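Local coordinates for protein aromatic amino acid exporter YddG (Starkeya novella, PDB 5I20) that exports a broad range of amino acids, including threonine, methionine, lysine and glutamate, across the bacterial inner membrane through a basket-shaped helical fold with a central substrate cavity, at residues 65-70 / 178-183. Residues are numbered along the deposited sequence; the frame is centred on the assembly and turned at random.
Sequences WPVWVH and TEVVAG
Trp68 lays the rim of its indole against the backbone of Gly183, with CZ3 of Trp68 lying 3.9 Å from C of Gly183. The glycine carbonyl carbon sits at the ring edge, in the plane of the indole, so the six-membered ring meets the helix rim-first and not with a face. Chi1 of -63° sets CG of Trp68 beside its own backbone N and anti to the carbonyl carbon, and although the CB of Trp68 points off to one side, the long indole reaches Gly183. Because Gly183 has no side chain, the ring comes right up to the main chain; the CA atoms of Trp68 and Gly183 are 8.4 Å apart. At the other edge of the indole, NE1 makes a weak hydrogen bond to the carbonyl O of Gln63, just before this helix begins.

One residue earlier, Val67 turns its CB toward the partner and Val180 answers in kind. They touch methyl to methyl, CG1 of Val67 to CG1 of Val180 at 4.2 Å, an ordinary van der Waals contact. No hydrogen bond links 65-70 to 178-183, and together they bury only 134 Å². Around the valines, loop residues add to the packing: Val67 also rests on Phe173 and Val176, Val180 on Gln63; beyond them Ala182 touches Tyr226 of helix 224-234.

This is apolar packing where the cytoplasmic ends of two transmembrane segments meet, those of helices 65-88 and 181-199. It joins a helix of the first EamA-like sequence region to one of the second, in the basket-shaped fold of the DMT superfamily.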
ATOM      1  N   TRP A  65     -23.058   2.727   8.799  1.00 72.19           N
ATOM      2  CA  TRP A  65     -22.523   3.484   7.668  1.00 67.29           C
ATOM      3  C   TRP A  65     -21.120   4.095   7.868  1.00 65.95           C
ATOM      4  O   TRP A  65     -20.402   4.268   6.883  1.00 66.74           O
ATOM      5  CB  TRP A  65     -23.507   4.594   7.262  1.00 66.81           C
ATOM      6  CG  TRP A  65     -23.694   5.683   8.274  1.00 76.09           C
ATOM      7  CD1 TRP A  65     -24.664   5.754   9.232  1.00 78.76           C
ATOM      8  CD2 TRP A  65     -22.900   6.868   8.418  1.00 79.23           C
ATOM      9  NE1 TRP A  65     -24.517   6.905   9.968  1.00 78.68           N
ATOM     10  CE2 TRP A  65     -23.442   7.605   9.490  1.00 79.09           C
ATOM     11  CE3 TRP A  65     -21.780   7.372   7.751  1.00 79.86           C
ATOM     12  CZ2 TRP A  65     -22.903   8.821   9.906  1.00 80.70           C
ATOM     13  CZ3 TRP A  65     -21.245   8.579   8.166  1.00 79.38           C
ATOM     14  CH2 TRP A  65     -21.807   9.290   9.234  1.00 80.21           C
ATOM     15  N   PRO A  66     -20.716   4.432   9.115  1.00 65.64           N
ATOM     16  CA  PRO A  66     -19.346   4.958   9.185  1.00 59.91           C
ATOM     17  C   PRO A  66     -18.284   3.916   8.836  1.00 60.74           C
ATOM     18  O   PRO A  66     -17.182   4.280   8.426  1.00 58.26           O
ATOM     19  CB  PRO A  66     -19.207   5.396  10.649  1.00 61.62           C
ATOM     20  CG  PRO A  66     -20.596   5.616  11.116  1.00 63.15           C
ATOM     21  CD  PRO A  66     -21.413   4.582  10.409  1.00 63.92           C
ATOM     22  N   VAL A  67     -18.617   2.641   9.005  1.00 60.29           N
ATOM     23  CA  VAL A  67     -17.710   1.558   8.643  1.00 58.47           C
ATOM     24  C   VAL A  67     -17.533   1.495   7.126  1.00 58.97           C
ATOM     25  O   VAL A  67     -16.417   1.337   6.626  1.00 60.68           O
ATOM     26  CB  VAL A  67     -18.219   0.196   9.170  1.00 53.96           C
ATOM     27  CG1 VAL A  67     -17.368  -0.944   8.634  1.00 50.74           C
ATOM     28  CG2 VAL A  67     -18.231   0.190  10.691  1.00 53.80           C
ATOM     29  N   TRP A  68     -18.638   1.638   6.400  1.00 56.79           N
ATOM     30  CA  TRP A  68     -18.612   1.613   4.941  1.00 59.48           C
ATOM     31  C   TRP A  68     -17.985   2.867   4.347  1.00 56.04           C
ATOM     32  O   TRP A  68     -17.333   2.807   3.307  1.00 53.89           O
ATOM     33  CB  TRP A  68     -20.024   1.435   4.387  1.00 60.09           C
ATOM     34  CG  TRP A  68     -20.637   0.140   4.781  1.00 64.31           C
ATOM     35  CD1 TRP A  68     -21.633  -0.053   5.694  1.00 68.10           C
ATOM     36  CD2 TRP A  68     -20.284  -1.156   4.290  1.00 61.24           C
ATOM     37  NE1 TRP A  68     -21.928  -1.391   5.794  1.00 68.95           N
ATOM     38  CE2 TRP A  68     -21.114  -2.089   4.943  1.00 63.73           C
ATOM     39  CE3 TRP A  68     -19.351  -1.619   3.358  1.00 61.68           C
ATOM     40  CZ2 TRP A  68     -21.039  -3.458   4.694  1.00 64.52           C
ATOM     41  CZ3 TRP A  68     -19.278  -2.977   3.112  1.00 66.18           C
ATOM     42  CH2 TRP A  68     -20.116  -3.881   3.777  1.00 64.79           C
ATOM     43  N   VAL A  69     -18.196   4.007   4.997  1.00 58.04           N
ATOM     44  CA  VAL A  69     -17.592   5.251   4.538  1.00 59.26           C
ATOM     45  C   VAL A  69     -16.077   5.139   4.651  1.00 54.61           C
ATOM     46  O   VAL A  69     -15.342   5.535   3.749  1.00 54.05           O
ATOM     47  CB  VAL A  69     -18.103   6.468   5.343  1.00 53.92           C
ATOM     48  CG1 VAL A  69     -17.255   7.693   5.060  1.00 46.57           C
ATOM     49  CG2 VAL A  69     -19.561   6.743   5.011  1.00 55.94           C
ATOM     50  N   HIS A  70     -15.627   4.566   5.762  1.00 55.15           N
ATOM     51  CA  HIS A  70     -14.208   4.357   6.029  1.00 50.60           C
ATOM     52  C   HIS A  70     -13.560   3.406   5.020  1.00 47.99           C
ATOM     53  O   HIS A  70     -12.535   3.727   4.420  1.00 42.74           O
ATOM     54  CB  HIS A  70     -14.033   3.825   7.456  1.00 47.52           C
ATOM     55  CG  HIS A  70     -12.693   3.215   7.724  1.00 47.60           C
ATOM     56  ND1 HIS A  70     -12.514   1.857   7.879  1.00 45.31           N
ATOM     57  CD2 HIS A  70     -11.472   3.776   7.880  1.00 47.61           C
ATOM     58  CE1 HIS A  70     -11.239   1.607   8.112  1.00 48.61           C
ATOM     59  NE2 HIS A  70     -10.584   2.754   8.117  1.00 49.37           N
ATOM     60  N   THR A 178     -12.107  -8.577  10.486  1.00 59.86           N
ATOM     61  CA  THR A 178     -11.219  -8.432   9.336  1.00 59.19           C
ATOM     62  C   THR A 178     -11.921  -8.777   8.028  1.00 55.48           C
ATOM     63  O   THR A 178     -11.677  -8.148   6.997  1.00 51.56           O
ATOM     64  CB  THR A 178      -9.967  -9.320   9.488  1.00 68.04           C
ATOM     65  OG1 THR A 178      -9.295  -8.993  10.709  1.00 75.68           O
ATOM     66  CG2 THR A 178      -9.012  -9.116   8.322  1.00 66.14           C
ATOM     67  N   GLU A 179     -12.809  -9.765   8.080  1.00 59.06           N
ATOM     68  CA  GLU A 179     -13.509 -10.244   6.889  1.00 67.10           C
ATOM     69  C   GLU A 179     -14.388  -9.171   6.245  1.00 66.04           C
ATOM     70  O   GLU A 179     -14.831  -9.329   5.108  1.00 63.88           O
ATOM     71  CB  GLU A 179     -14.358 -11.476   7.228  1.00 76.08           C
ATOM     72  CG  GLU A 179     -14.609 -11.689   8.715  1.00 84.33           C
ATOM     73  CD  GLU A 179     -13.464 -12.409   9.408  1.00 87.58           C
ATOM     74  OE1 GLU A 179     -12.867 -13.319   8.794  1.00 88.79           O
ATOM     75  OE2 GLU A 179     -13.158 -12.058  10.568  1.00 88.87           O
ATOM     76  N   VAL A 180     -14.636  -8.086   6.973  1.00 63.02           N
ATOM     77  CA  VAL A 180     -15.439  -6.981   6.460  1.00 60.86           C
ATOM     78  C   VAL A 180     -14.729  -6.295   5.284  1.00 56.87           C
ATOM     79  O   VAL A 180     -15.381  -5.751   4.389  1.00 57.25           O
ATOM     80  CB  VAL A 180     -15.758  -5.963   7.581  1.00 59.53           C
ATOM     81  CG1 VAL A 180     -16.490  -4.745   7.032  1.00 62.44           C
ATOM     82  CG2 VAL A 180     -16.590  -6.633   8.668  1.00 58.38           C
ATOM     83  N   VAL A 181     -13.397  -6.358   5.279  1.00 54.21           N
ATOM     84  CA  VAL A 181     -12.576  -5.818   4.190  1.00 52.57           C
ATOM     85  C   VAL A 181     -12.996  -6.387   2.831  1.00 54.01           C
ATOM     86  O   VAL A 181     -12.908  -5.706   1.807  1.00 58.77           O
ATOM     87  CB  VAL A 181     -11.072  -6.101   4.439  1.00 54.50           C
ATOM     88  CG1 VAL A 181     -10.235  -5.799   3.201  1.00 53.52           C
ATOM     89  CG2 VAL A 181     -10.572  -5.288   5.629  1.00 48.49           C
ATOM     90  N   ALA A 182     -13.470  -7.630   2.830  1.00 58.39           N
ATOM     91  CA  ALA A 182     -14.023  -8.242   1.625  1.00 55.98           C
ATOM     92  C   ALA A 182     -15.158  -7.392   1.062  1.00 55.75           C
ATOM     93  O   ALA A 182     -15.289  -7.240  -0.151  1.00 55.76           O
ATOM     94  CB  ALA A 182     -14.507  -9.655   1.920  1.00 55.90           C
ATOM     95  N   GLY A 183     -15.970  -6.837   1.955  1.00 55.66           N
ATOM     96  CA  GLY A 183     -17.043  -5.947   1.558  1.00 58.37           C
ATOM     97  C   GLY A 183     -16.501  -4.665   0.959  1.00 55.89           C
ATOM     98  O   GLY A 183     -17.077  -4.114   0.022  1.00 60.06           O
TER